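PDB 2DWU: glutamate racemase from Bacillus anthracis, which belongs to the Asp/Glu/hydantoin racemase family and folds around two parallel beta sheets flanked by helices. Local coordinates for residues B[52-57]-B[81-86]; B[69-74]-B[221-226]; B[103-108]-B[135-140]; B[196-201]-B[206-211]. All blocks are in the same frame, centred on the assembly; numbering follows the deposited sequence.

Interaction 1: B[52-57]-B[81-86]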
loop_
_atom_site.group_PDB
_atom_site.type_symbol
_atom_site.label_atom_id
_atom_site.label_comp_id
_atom_site.label_asym_id
_atom_site.label_seq_id
_atom_site.Cartn_x
_atom_site.Cartn_y
_atom_site.Cartn_z
ATOM N N GLU B 52 -2.789 -8.981 29.140
ATOM C CA GLU B 52 -1.543 -9.173 29.874
ATOM C C GLU B 52 -0.882 -10.493 29.496
ATOM O O GLU B 52 0.329 -10.572 29.284
ATOM C CB GLU B 52 -1.822 -9.134 31.384
ATOM C CG GLU B 52 -2.354 -7.785 31.907
ATOM C CD GLU B 52 -3.724 -7.364 31.337
ATOM O OE1 GLU B 52 -4.650 -8.212 31.223
ATOM O OE2 GLU B 52 -3.875 -6.156 31.016
ATOM N N GLU B 53 -1.681 -11.540 29.400
ATOM C CA GLU B 53 -1.160 -12.845 29.042
ATOM C C GLU B 53 -0.611 -12.851 27.620
ATOM O O GLU B 53 0.489 -13.363 27.359
ATOM C CB GLU B 53 -2.261 -13.886 29.169
ATOM C CG GLU B 53 -1.809 -15.299 28.898
ATOM C CD GLU B 53 -2.786 -16.326 29.446
ATOM O OE1 GLU B 53 -2.538 -16.865 30.548
ATOM O OE2 GLU B 53 -3.803 -16.592 28.781
ATOM N N VAL B 54 -1.391 -12.313 26.689
ATOM C CA VAL B 54 -0.940 -12.283 25.304
ATOM C C VAL B 54 0.373 -11.525 25.195
ATOM O O VAL B 54 1.283 -11.971 24.501
ATOM C CB VAL B 54 -1.985 -11.630 24.392
ATOM C CG1 VAL B 54 -1.393 -11.379 23.014
ATOM C CG2 VAL B 54 -3.190 -12.536 24.278
ATOM N N GLN B 55 0.478 -10.379 25.869
ATOM C CA GLN B 55 1.719 -9.612 25.796
ATOM C C GLN B 55 2.905 -10.439 26.288
ATOM O O GLN B 55 3.992 -10.403 25.691
ATOM C CB GLN B 55 1.640 -8.339 26.632
ATOM C CG GLN B 55 0.675 -7.296 26.121
ATOM C CD GLN B 55 0.735 -6.009 26.930
ATOM O OE1 GLN B 55 0.716 -6.041 28.163
ATOM N NE2 GLN B 55 0.807 -4.875 26.244
ATOM N N SER B 56 2.718 -11.192 27.371
ATOM C CA SER B 56 3.825 -11.996 27.893
ATOM C C SER B 56 4.234 -13.077 26.897
ATOM O O SER B 56 5.425 -13.315 26.700
ATOM C CB SER B 56 3.465 -12.625 29.248
ATOM O OG SER B 56 2.490 -13.644 29.132
ATOM N N PHE B 57 3.257 -13.727 26.264
ATOM C CA PHE B 57 3.565 -14.761 25.271
ATOM C C PHE B 57 4.283 -14.194 24.041
ATOM O O PHE B 57 5.153 -14.855 23.454
ATOM C CB PHE B 57 2.293 -15.459 24.762
ATOM C CG PHE B 57 1.510 -16.185 25.820
ATOM C CD1 PHE B 57 2.048 -16.447 27.075
ATOM C CD2 PHE B 57 0.237 -16.667 25.519
ATOM C CE1 PHE B 57 1.327 -17.189 28.023
ATOM C CE2 PHE B 57 -0.492 -17.412 26.460
ATOM C CZ PHE B 57 0.066 -17.667 27.711
ATOM N N ALA B 81 -1.134 -8.291 17.771
ATOM C CA ALA B 81 -0.834 -6.903 17.446
ATOM C C ALA B 81 -1.671 -5.945 18.290
ATOM O O ALA B 81 -1.167 -4.932 18.787
ATOM C CB ALA B 81 -1.046 -6.620 15.966
ATOM N N ALA B 82 -2.952 -6.272 18.457
ATOM C CA ALA B 82 -3.830 -5.417 19.244
ATOM C C ALA B 82 -3.326 -5.299 20.670
ATOM O O ALA B 82 -3.373 -4.220 21.276
ATOM C CB ALA B 82 -5.263 -5.992 19.231
ATOM N N ALA B 83 -2.818 -6.394 21.212
ATOM C CA ALA B 83 -2.366 -6.364 22.581
ATOM C C ALA B 83 -0.961 -5.841 22.841
ATOM O O ALA B 83 -0.701 -5.236 23.886
ATOM C CB ALA B 83 -2.453 -7.784 23.149
ATOM N N THR B 84 -0.060 -5.984 21.879
ATOM C CA THR B 84 1.319 -5.594 22.166
ATOM C C THR B 84 2.107 -4.768 21.163
ATOM O O THR B 84 3.267 -4.439 21.421
ATOM C CB THR B 84 2.153 -6.859 22.470
ATOM O OG1 THR B 84 3.519 -6.500 22.712
ATOM C CG2 THR B 84 2.109 -7.802 21.298
ATOM N N LEU B 85 1.511 -4.417 20.031
ATOM C CA LEU B 85 2.272 -3.653 19.043
ATOM C C LEU B 85 2.982 -2.418 19.609
ATOM O O LEU B 85 4.171 -2.221 19.347
ATOM C CB LEU B 85 1.397 -3.240 17.853
ATOM C CG LEU B 85 2.199 -2.561 16.719
ATOM C CD1 LEU B 85 3.219 -3.490 16.097
ATOM C CD2 LEU B 85 1.205 -2.088 15.653
ATOM N N ALA B 86 2.274 -1.614 20.389
ATOM C CA ALA B 86 2.884 -0.410 20.955
ATOM C C ALA B 86 4.062 -0.763 21.850
ATOM O O ALA B 86 5.114 -0.111 21.794
ATOM C CB ALA B 86 1.848 0.390 21.752
#
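Q55 reaches across the groove between helices 51-65 and 78-91 and lays its carboxamide beside the backbone of A83, while V54, its predecessor, presses a methyl against the A83 side chain. The Q55 chain leaves its helix with CG anti to the carbonyl carbon (chi1 -68°) and runs extended, which carries the amide to a place beyond the A83 oxygen, roughly in line with its C=O bond. Q55 NE2 donates to A83 O at 2.8 Å, but the N-H...O angle is only 130°, and the oxygen lies well out of the amide plane of Q55. Glutamine suits this partly exposed border, because its methylene part packs while its amide supplies a donor. Q55 CG passes 3.3 Å from A83 O and 4.0 Å from T84 CB, T84 being modelled in two conformers. Beside this polar bridge the contact is apolar: V54, with CG1 anti to its backbone N, brings that methyl to 3.8 Å from A83 CB, and the small alanine lets the branched valine come close. The short segments cross at -60° with their axes 8.6 Å apart. The two helices are successive in the chain, joined through strand 70-75. Around them, V54 leans on Y46 of the D-glutamic acid pocket, V58 and F59 rest on T84, and helix 100-110 packs against A81, A82 and L85 from I100 and H101.

Interaction 2: B[69-74]-B[221-226]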
loop_
_atom_site.group_PDB
_atom_site.type_symbol
_atom_site.label_atom_id
_atom_site.label_comp_id
_atom_site.label_asym_id
_atom_site.label_seq_id
_atom_site.Cartn_x
_atom_site.Cartn_y
_atom_site.Cartn_z
ATOM N N PRO B 69 19.460 -12.995 13.165
ATOM C CA PRO B 69 19.758 -11.606 12.806
ATOM C C PRO B 69 18.529 -10.921 12.198
ATOM O O PRO B 69 18.359 -10.937 10.988
ATOM C CB PRO B 69 20.894 -11.741 11.791
ATOM C CG PRO B 69 20.588 -13.044 11.108
ATOM C CD PRO B 69 20.060 -13.951 12.215
ATOM N N LEU B 70 17.689 -10.313 13.033
ATOM C CA LEU B 70 16.478 -9.662 12.525
ATOM C C LEU B 70 16.679 -8.278 11.941
ATOM O O LEU B 70 17.328 -7.422 12.557
ATOM C CB LEU B 70 15.432 -9.512 13.646
ATOM C CG LEU B 70 15.104 -10.759 14.465
ATOM C CD1 LEU B 70 14.061 -10.437 15.550
ATOM C CD2 LEU B 70 14.598 -11.839 13.529
ATOM N N LYS B 71 16.102 -8.037 10.771
ATOM C CA LYS B 71 16.168 -6.703 10.188
ATOM C C LYS B 71 14.833 -6.012 10.466
ATOM O O LYS B 71 14.739 -4.790 10.455
ATOM C CB LYS B 71 16.447 -6.736 8.667
ATOM C CG LYS B 71 15.309 -7.217 7.777
ATOM C CD LYS B 71 15.483 -6.801 6.274
ATOM C CE LYS B 71 16.643 -7.493 5.582
ATOM N NZ LYS B 71 16.627 -7.273 4.102
ATOM N N ALA B 72 13.801 -6.814 10.743
ATOM C CA ALA B 72 12.462 -6.291 11.024
ATOM C C ALA B 72 11.627 -7.402 11.650
ATOM O O ALA B 72 11.949 -8.573 11.502
ATOM C CB ALA B 72 11.793 -5.812 9.716
ATOM N N LEU B 73 10.549 -7.021 12.341
ATOM C CA LEU B 73 9.654 -7.967 12.986
ATOM C C LEU B 73 8.232 -7.713 12.489
ATOM O O LEU B 73 7.774 -6.571 12.464
ATOM C CB LEU B 73 9.687 -7.772 14.517
ATOM C CG LEU B 73 8.633 -8.605 15.276
ATOM C CD1 LEU B 73 8.890 -10.112 15.073
ATOM C CD2 LEU B 73 8.699 -8.227 16.748
ATOM N N VAL B 74 7.550 -8.783 12.085
ATOM C CA VAL B 74 6.140 -8.676 11.668
ATOM C C VAL B 74 5.299 -9.445 12.694
ATOM O O VAL B 74 5.556 -10.630 12.985
ATOM C CB VAL B 74 5.902 -9.298 10.282
ATOM C CG1 VAL B 74 4.386 -9.305 9.953
ATOM C CG2 VAL B 74 6.659 -8.485 9.221
ATOM N N THR B 221 7.257 -1.257 1.678
ATOM C CA THR B 221 7.389 0.176 1.679
ATOM C C THR B 221 8.424 0.636 2.711
ATOM O O THR B 221 9.299 1.460 2.419
ATOM C CB THR B 221 6.020 0.831 2.019
ATOM O OG1 THR B 221 5.036 0.438 1.056
ATOM C CG2 THR B 221 6.161 2.354 2.037
ATOM N N ILE B 222 8.331 0.083 3.916
ATOM C CA ILE B 222 9.223 0.474 4.984
ATOM C C ILE B 222 10.643 -0.019 4.761
ATOM O O ILE B 222 11.600 0.722 4.984
ATOM C CB ILE B 222 8.674 -0.004 6.345
ATOM C CG1 ILE B 222 7.411 0.799 6.689
ATOM C CG2 ILE B 222 9.696 0.274 7.471
ATOM C CD1 ILE B 222 6.595 0.153 7.824
ATOM N N LEU B 223 10.809 -1.258 4.314
ATOM C CA LEU B 223 12.174 -1.743 4.082
ATOM C C LEU B 223 12.840 -0.892 3.001
ATOM O O LEU B 223 14.012 -0.554 3.125
ATOM C CB LEU B 223 12.177 -3.206 3.627
ATOM C CG LEU B 223 11.663 -4.264 4.617
ATOM C CD1 LEU B 223 11.647 -5.657 3.921
ATOM C CD2 LEU B 223 12.536 -4.259 5.870
ATOM N N GLN B 224 12.109 -0.535 1.949
ATOM C CA GLN B 224 12.752 0.259 0.909
ATOM C C GLN B 224 13.031 1.686 1.380
ATOM O O GLN B 224 14.086 2.250 1.069
ATOM C CB GLN B 224 11.924 0.244 -0.370
ATOM C CG GLN B 224 12.639 0.930 -1.549
ATOM C CD GLN B 224 12.157 0.393 -2.871
ATOM O OE1 GLN B 224 10.990 0.044 -3.019
ATOM N NE2 GLN B 224 13.054 0.343 -3.857
ATOM N N HIS B 225 12.106 2.259 2.147
ATOM C CA HIS B 225 12.304 3.605 2.683
ATOM C C HIS B 225 13.582 3.652 3.510
ATOM O O HIS B 225 14.359 4.625 3.440
ATOM C CB HIS B 225 11.113 3.979 3.572
ATOM C CG HIS B 225 11.363 5.174 4.434
ATOM N ND1 HIS B 225 11.550 6.436 3.920
ATOM C CD2 HIS B 225 11.495 5.292 5.779
ATOM C CE1 HIS B 225 11.784 7.282 4.904
ATOM N NE2 HIS B 225 11.758 6.613 6.044
ATOM N N LYS B 226 13.794 2.601 4.293
ATOM C CA LYS B 226 14.961 2.495 5.164
ATOM C C LYS B 226 16.228 2.068 4.426
ATOM O O LYS B 226 17.312 2.104 5.003
ATOM C CB LYS B 226 14.673 1.512 6.289
ATOM C CG LYS B 226 13.429 1.848 7.100
ATOM C CD LYS B 226 13.789 2.584 8.344
ATOM C CE LYS B 226 14.608 1.691 9.262
ATOM N NZ LYS B 226 15.096 2.433 10.443
#
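L223 meets K71 and A72 in a buried apolar contact of helix on strand, made on the six-stranded parallel sheet of this alpha/beta fold. Strand 70-75 lies in that sheet between 9-14 and the edge strand 96-98, whereas helix 211-226 follows strand 207-210 of the separate four-stranded sheet, so the contact joins the two halves of the chain. The strand is irregular here, and this helps to explain the contact. K71 has a psi of -21°, far from extended values, and the usual alternation is lost: the CB atoms of K71 and A72, though consecutive, both point toward the helix. Alanine fits here because a short side chain lets the leucine branch approach; A72 CB is 4.2 Å from L223 CD2. Lysine fits because its long aliphatic part can line an apolar surface while the ammonium group goes on to polar partners, here the carbonyl oxygen of I228 and the carboxylate of E33. With CG placed between the backbone N and the carbonyl carbon (chi1 72°) and a bend at chi3, the K71 chain crosses the leucine at about a right angle, bringing its CD to 3.9 Å from L223 CD2.

Interaction 3: B[103-108]-B[135-140]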
loop_
_atom_site.group_PDB
_atom_site.type_symbol
_atom_site.label_atom_id
_atom_site.label_comp_id
_atom_site.label_asym_id
_atom_site.label_seq_id
_atom_site.Cartn_x
_atom_site.Cartn_y
_atom_site.Cartn_z
ATOM N N GLY B 103 -4.014 -2.800 7.284
ATOM C CA GLY B 103 -5.393 -3.071 6.877
ATOM C C GLY B 103 -6.247 -1.799 6.935
ATOM O O GLY B 103 -7.044 -1.540 6.033
ATOM N N ALA B 104 -6.081 -1.024 8.008
ATOM C CA ALA B 104 -6.813 0.245 8.148
ATOM C C ALA B 104 -6.444 1.191 7.002
ATOM O O ALA B 104 -7.318 1.819 6.391
ATOM C CB ALA B 104 -6.493 0.911 9.485
ATOM N N ARG B 105 -5.148 1.280 6.708
ATOM C CA ARG B 105 -4.685 2.172 5.647
ATOM C C ARG B 105 -5.301 1.790 4.289
ATOM O O ARG B 105 -5.732 2.653 3.504
ATOM C CB ARG B 105 -3.148 2.111 5.579
ATOM C CG ARG B 105 -2.531 3.381 5.003
ATOM C CD ARG B 105 -0.999 3.216 4.898
ATOM N NE ARG B 105 -0.400 2.688 6.133
ATOM C CZ ARG B 105 -0.309 3.326 7.305
ATOM N NH1 ARG B 105 -0.772 4.574 7.458
ATOM N NH2 ARG B 105 0.239 2.696 8.357
ATOM N N ALA B 106 -5.331 0.492 3.994
ATOM C CA ALA B 106 -5.888 0.037 2.749
ATOM C C ALA B 106 -7.408 0.299 2.697
ATOM O O ALA B 106 -7.971 0.577 1.629
ATOM C CB ALA B 106 -5.584 -1.483 2.568
ATOM N N ALA B 107 -8.061 0.191 3.850
ATOM C CA ALA B 107 -9.505 0.438 3.907
ATOM C C ALA B 107 -9.797 1.891 3.515
ATOM O O ALA B 107 -10.760 2.167 2.787
ATOM C CB ALA B 107 -10.022 0.144 5.330
ATOM N N ILE B 108 -8.971 2.816 3.992
ATOM C CA ILE B 108 -9.145 4.236 3.657
ATOM C C ILE B 108 -8.941 4.429 2.151
ATOM O O ILE B 108 -9.630 5.225 1.506
ATOM C CB ILE B 108 -8.144 5.108 4.477
ATOM C CG1 ILE B 108 -8.633 5.151 5.936
ATOM C CG2 ILE B 108 -8.053 6.535 3.932
ATOM C CD1 ILE B 108 -7.704 5.875 6.885
ATOM N N HIS B 135 -9.356 6.265 12.810
ATOM C CA HIS B 135 -9.622 7.663 13.158
ATOM C C HIS B 135 -8.395 8.524 13.252
ATOM O O HIS B 135 -8.481 9.736 13.062
ATOM C CB HIS B 135 -10.450 7.731 14.444
ATOM C CG HIS B 135 -11.886 7.405 14.216
ATOM N ND1 HIS B 135 -12.727 6.994 15.226
ATOM C CD2 HIS B 135 -12.627 7.404 13.084
ATOM C CE1 HIS B 135 -13.926 6.748 14.723
ATOM N NE2 HIS B 135 -13.894 6.989 13.428
ATOM N N GLU B 136 -7.254 7.894 13.496
ATOM C CA GLU B 136 -6.003 8.645 13.536
ATOM C C GLU B 136 -5.742 9.208 12.145
ATOM O O GLU B 136 -5.212 10.303 12.009
ATOM C CB GLU B 136 -4.851 7.742 13.948
ATOM C CG GLU B 136 -3.548 8.495 14.179
ATOM C CD GLU B 136 -2.452 7.618 14.771
ATOM O OE1 GLU B 136 -1.388 8.164 15.140
ATOM O OE2 GLU B 136 -2.644 6.389 14.869
ATOM N N LEU B 137 -6.098 8.457 11.101
ATOM C CA LEU B 137 -5.876 8.944 9.748
ATOM C C LEU B 137 -7.038 9.814 9.256
ATOM O O LEU B 137 -6.834 10.748 8.487
ATOM C CB LEU B 137 -5.678 7.756 8.795
ATOM C CG LEU B 137 -4.377 6.974 9.068
ATOM C CD1 LEU B 137 -4.453 5.638 8.349
ATOM C CD2 LEU B 137 -3.173 7.762 8.592
ATOM N N ASP B 138 -8.257 9.483 9.660
ATOM C CA ASP B 138 -9.426 10.246 9.205
ATOM C C ASP B 138 -10.499 10.136 10.273
ATOM O O ASP B 138 -11.131 9.097 10.445
ATOM C CB ASP B 138 -9.973 9.658 7.891
ATOM C CG ASP B 138 -11.124 10.501 7.279
ATOM O OD1 ASP B 138 -11.592 10.141 6.172
ATOM O OD2 ASP B 138 -11.558 11.517 7.897
ATOM N N THR B 139 -10.688 11.231 10.989
ATOM C CA THR B 139 -11.668 11.274 12.061
ATOM C C THR B 139 -13.105 11.052 11.580
ATOM O O THR B 139 -13.937 10.540 12.347
ATOM C CB THR B 139 -11.537 12.640 12.767
ATOM O OG1 THR B 139 -10.297 12.681 13.471
ATOM C CG2 THR B 139 -12.689 12.878 13.759
ATOM N N TYR B 140 -13.394 11.424 10.334
ATOM C CA TYR B 140 -14.749 11.317 9.782
ATOM C C TYR B 140 -15.090 10.029 9.046
ATOM O O TYR B 140 -15.639 10.033 7.926
ATOM C CB TYR B 140 -15.018 12.525 8.883
ATOM C CG TYR B 140 -14.640 13.830 9.552
ATOM C CD1 TYR B 140 -13.533 14.560 9.112
ATOM C CD2 TYR B 140 -15.372 14.321 10.637
ATOM C CE1 TYR B 140 -13.159 15.757 9.740
ATOM C CE2 TYR B 140 -15.009 15.513 11.271
ATOM C CZ TYR B 140 -13.901 16.224 10.813
ATOM O OH TYR B 140 -13.533 17.405 11.417
#
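L137, in the last turn of helix 129-137, pushes its side chain between R105 and I108 of helix 100-110, and every carbon from CB outward finds a partner. L137 CB lies 3.4 Å from I108 CD1, tighter than ordinary van der Waals contact. L137 CG follows at 4.1 Å from I108 CD1. This CG is anti to the carbonyl carbon (chi1 -67°), which directs the fork toward helix 100-110. There L137 CD1 touches both neighbours, 3.6 Å from I108 CD1 and 3.9 Å from R105 NH1, and L137 CD2 sits 4.1 Å from R105 NH1. The methyl CD1 approaches the guanidinium obliquely, and the R105 chain crosses the leucine at about a right angle. Leucine suits this place because its two methyls can fill the angle between an aliphatic branch and a flat cation. Buried as it is, the guanidinium is well provided for: NH2 makes a salt bridge with E218, and NH1 donates to Q224 and S220 of the second subunit. Just after L137 the helix ends, and D138 forms an Asx turn, its OD2 accepting from Y140 N at 3.1 Å, with the N-H coming from above the carboxylate plane (53° out of it). K32 of the second subunit reaches H135 O and T139 OG1 beside this turn. The same helix pair also brings A104 against A133 and L134, while helix 100-110 lays A107 on T183 and I185 and sets A106 and A107 on I209 of the four-stranded sheet.

Interaction 4: B[196-201]-B[206-211]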
loop_
_atom_site.group_PDB
_atom_site.type_symbol
_atom_site.label_atom_id
_atom_site.label_comp_id
_atom_site.label_asym_id
_atom_site.label_seq_id
_atom_site.Cartn_x
_atom_site.Cartn_y
_atom_site.Cartn_z
ATOM N N SER B 196 -14.293 -16.388 -0.045
ATOM C CA SER B 196 -15.431 -16.657 -0.912
ATOM C C SER B 196 -16.757 -16.651 -0.186
ATOM O O SER B 196 -17.745 -16.123 -0.706
ATOM C CB SER B 196 -15.260 -17.994 -1.624
ATOM O OG SER B 196 -14.157 -17.922 -2.498
ATOM N N TYR B 197 -16.791 -17.240 1.004
ATOM C CA TYR B 197 -18.026 -17.306 1.781
ATOM C C TYR B 197 -18.462 -15.922 2.189
ATOM O O TYR B 197 -19.638 -15.582 2.135
ATOM C CB TYR B 197 -17.835 -18.138 3.059
ATOM C CG TYR B 197 -17.560 -19.600 2.824
ATOM C CD1 TYR B 197 -16.256 -20.082 2.737
ATOM C CD2 TYR B 197 -18.612 -20.499 2.674
ATOM C CE1 TYR B 197 -16.013 -21.445 2.508
ATOM C CE2 TYR B 197 -18.383 -21.846 2.446
ATOM C CZ TYR B 197 -17.088 -22.312 2.365
ATOM O OH TYR B 197 -16.868 -23.657 2.141
ATOM N N ILE B 198 -17.494 -15.130 2.624
ATOM C CA ILE B 198 -17.766 -13.776 3.082
ATOM C C ILE B 198 -18.316 -12.898 1.965
ATOM O O ILE B 198 -19.300 -12.167 2.166
ATOM C CB ILE B 198 -16.476 -13.168 3.696
ATOM C CG1 ILE B 198 -16.144 -13.936 4.986
ATOM C CG2 ILE B 198 -16.673 -11.682 3.997
ATOM C CD1 ILE B 198 -14.769 -13.595 5.558
ATOM N N LYS B 199 -17.694 -12.967 0.798
ATOM C CA LYS B 199 -18.145 -12.178 -0.350
ATOM C C LYS B 199 -19.577 -12.541 -0.703
ATOM O O LYS B 199 -20.384 -11.677 -1.030
ATOM C CB LYS B 199 -17.268 -12.439 -1.572
ATOM C CG LYS B 199 -15.846 -11.965 -1.423
ATOM C CD LYS B 199 -15.009 -12.238 -2.663
ATOM C CE LYS B 199 -13.719 -11.416 -2.603
ATOM N NZ LYS B 199 -12.828 -11.652 -3.766
ATOM N N LYS B 200 -19.883 -13.831 -0.656
ATOM C CA LYS B 200 -21.227 -14.290 -0.973
ATOM C C LYS B 200 -22.246 -13.724 0.012
ATOM O O LYS B 200 -23.369 -13.360 -0.362
ATOM C CB LYS B 200 -21.273 -15.822 -0.940
ATOM C CG LYS B 200 -22.679 -16.414 -1.001
ATOM C CD LYS B 200 -23.333 -16.211 -2.356
ATOM C CE LYS B 200 -22.701 -17.112 -3.399
ATOM N NZ LYS B 200 -21.215 -16.956 -3.427
ATOM N N GLU B 201 -21.848 -13.637 1.276
ATOM C CA GLU B 201 -22.731 -13.142 2.315
ATOM C C GLU B 201 -22.930 -11.620 2.297
ATOM O O GLU B 201 -24.034 -11.137 2.532
ATOM C CB GLU B 201 -22.200 -13.590 3.686
ATOM C CG GLU B 201 -23.157 -13.341 4.845
ATOM C CD GLU B 201 -24.413 -14.228 4.791
ATOM O OE1 GLU B 201 -25.472 -13.776 5.265
ATOM O OE2 GLU B 201 -24.335 -15.376 4.291
ATOM N N VAL B 206 -19.277 -4.671 -1.358
ATOM C CA VAL B 206 -18.370 -4.537 -0.227
ATOM C C VAL B 206 -16.985 -5.062 -0.620
ATOM O O VAL B 206 -16.823 -6.246 -0.957
ATOM C CB VAL B 206 -18.875 -5.333 0.997
ATOM C CG1 VAL B 206 -17.923 -5.094 2.193
ATOM C CG2 VAL B 206 -20.299 -4.881 1.369
ATOM N N THR B 207 -15.986 -4.191 -0.570
ATOM C CA THR B 207 -14.628 -4.602 -0.916
ATOM C C THR B 207 -13.948 -5.233 0.298
ATOM O O THR B 207 -13.874 -4.627 1.367
ATOM C CB THR B 207 -13.820 -3.414 -1.385
ATOM O OG1 THR B 207 -14.423 -2.887 -2.581
ATOM C CG2 THR B 207 -12.383 -3.823 -1.682
ATOM N N ILE B 208 -13.419 -6.430 0.075
ATOM C CA ILE B 208 -12.733 -7.205 1.097
ATOM C C ILE B 208 -11.247 -6.837 1.154
ATOM O O ILE B 208 -10.574 -6.714 0.117
ATOM C CB ILE B 208 -12.882 -8.721 0.797
ATOM C CG1 ILE B 208 -14.368 -9.097 0.702
ATOM C CG2 ILE B 208 -12.173 -9.541 1.874
ATOM C CD1 ILE B 208 -15.197 -8.732 1.933
ATOM N N ILE B 209 -10.745 -6.649 2.371
ATOM C CA ILE B 209 -9.344 -6.309 2.587
ATOM C C ILE B 209 -8.674 -7.394 3.413
ATOM O O ILE B 209 -9.132 -7.754 4.501
ATOM C CB ILE B 209 -9.208 -4.959 3.298
ATOM C CG1 ILE B 209 -9.752 -3.862 2.380
ATOM C CG2 ILE B 209 -7.744 -4.690 3.671
ATOM C CD1 ILE B 209 -9.487 -2.499 2.876
ATOM N N SER B 210 -7.585 -7.923 2.872
ATOM C CA SER B 210 -6.839 -8.990 3.537
ATOM C C SER B 210 -5.730 -8.381 4.362
ATOM O O SER B 210 -4.938 -7.608 3.817
ATOM C CB SER B 210 -6.173 -9.895 2.495
ATOM O OG SER B 210 -5.131 -10.669 3.112
ATOM N N SER B 211 -5.626 -8.755 5.634
ATOM C CA SER B 211 -4.543 -8.216 6.470
ATOM C C SER B 211 -3.205 -8.654 5.871
ATOM O O SER B 211 -2.242 -7.899 5.870
ATOM C CB SER B 211 -4.592 -8.747 7.912
ATOM O OG SER B 211 -5.746 -8.285 8.590
#
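I208 carries CG1 anti to its carbonyl carbon (chi1 -57°) and then turns CD1 at chi2 -56°, and in this conformer, one of two deposited, the bent branch meets both I198 and K199. The contact lies within a beta-alpha-beta unit: strand 183-187, helix 195-202, then strand 207-210, the edge strand of the four-stranded parallel sheet within this chain. Here the helix packs on the strand it leads into. On the inner side, the methyl CD1 of I208 lies 3.9 Å from I198 CG2. Both isoleucines also touch L186 of strand 183-187, so the helix sits over two adjacent strands; beta-branched isoleucine fits the extended backbone and gives the sheet a broad apolar surface. On the outer side, K199 shields the edge of this patch. Its chain is extended beyond CG and crosses I208 at a slant, an arrangement that suits an exposed lysine: the methylenes cover the isoleucine while the ammonium group can stay near water, with a weak, long ion pair to E195. At the far end of the strand, S210 occupies the N-cap of helix 211-226, its OG accepting from E213 N, and S211 OG bonds to N78, a residue of the D-glutamic acid pocket. Two carbons of the lysine chain lie against one methylene of I208: its CG1 is 3.9 Å from K199 CG and 4.1 Å from K199 CE.

In the fold
Interactions 2 and 3 are buried and purely apolar or cation-against-methyl across their segments, with the lysine and arginine ends satisfied by outside partners; interactions 1 and 4 are partly buried and each has a polar side chain at its more open border, Q55 or K199. Interaction 1 alone has a hydrogen bond between its segments. Strand 70-75 of interaction 2 joins the two helices of interaction 1 along the chain, whereas 4 lies on the other sheet, across the chain's centre from both. Interactions 3 and 4 meet where A106 and A107 pack on I209. Interactions 2 and 3 are also tied across the dimer, since R105 of one subunit bonds to Q224 of the other.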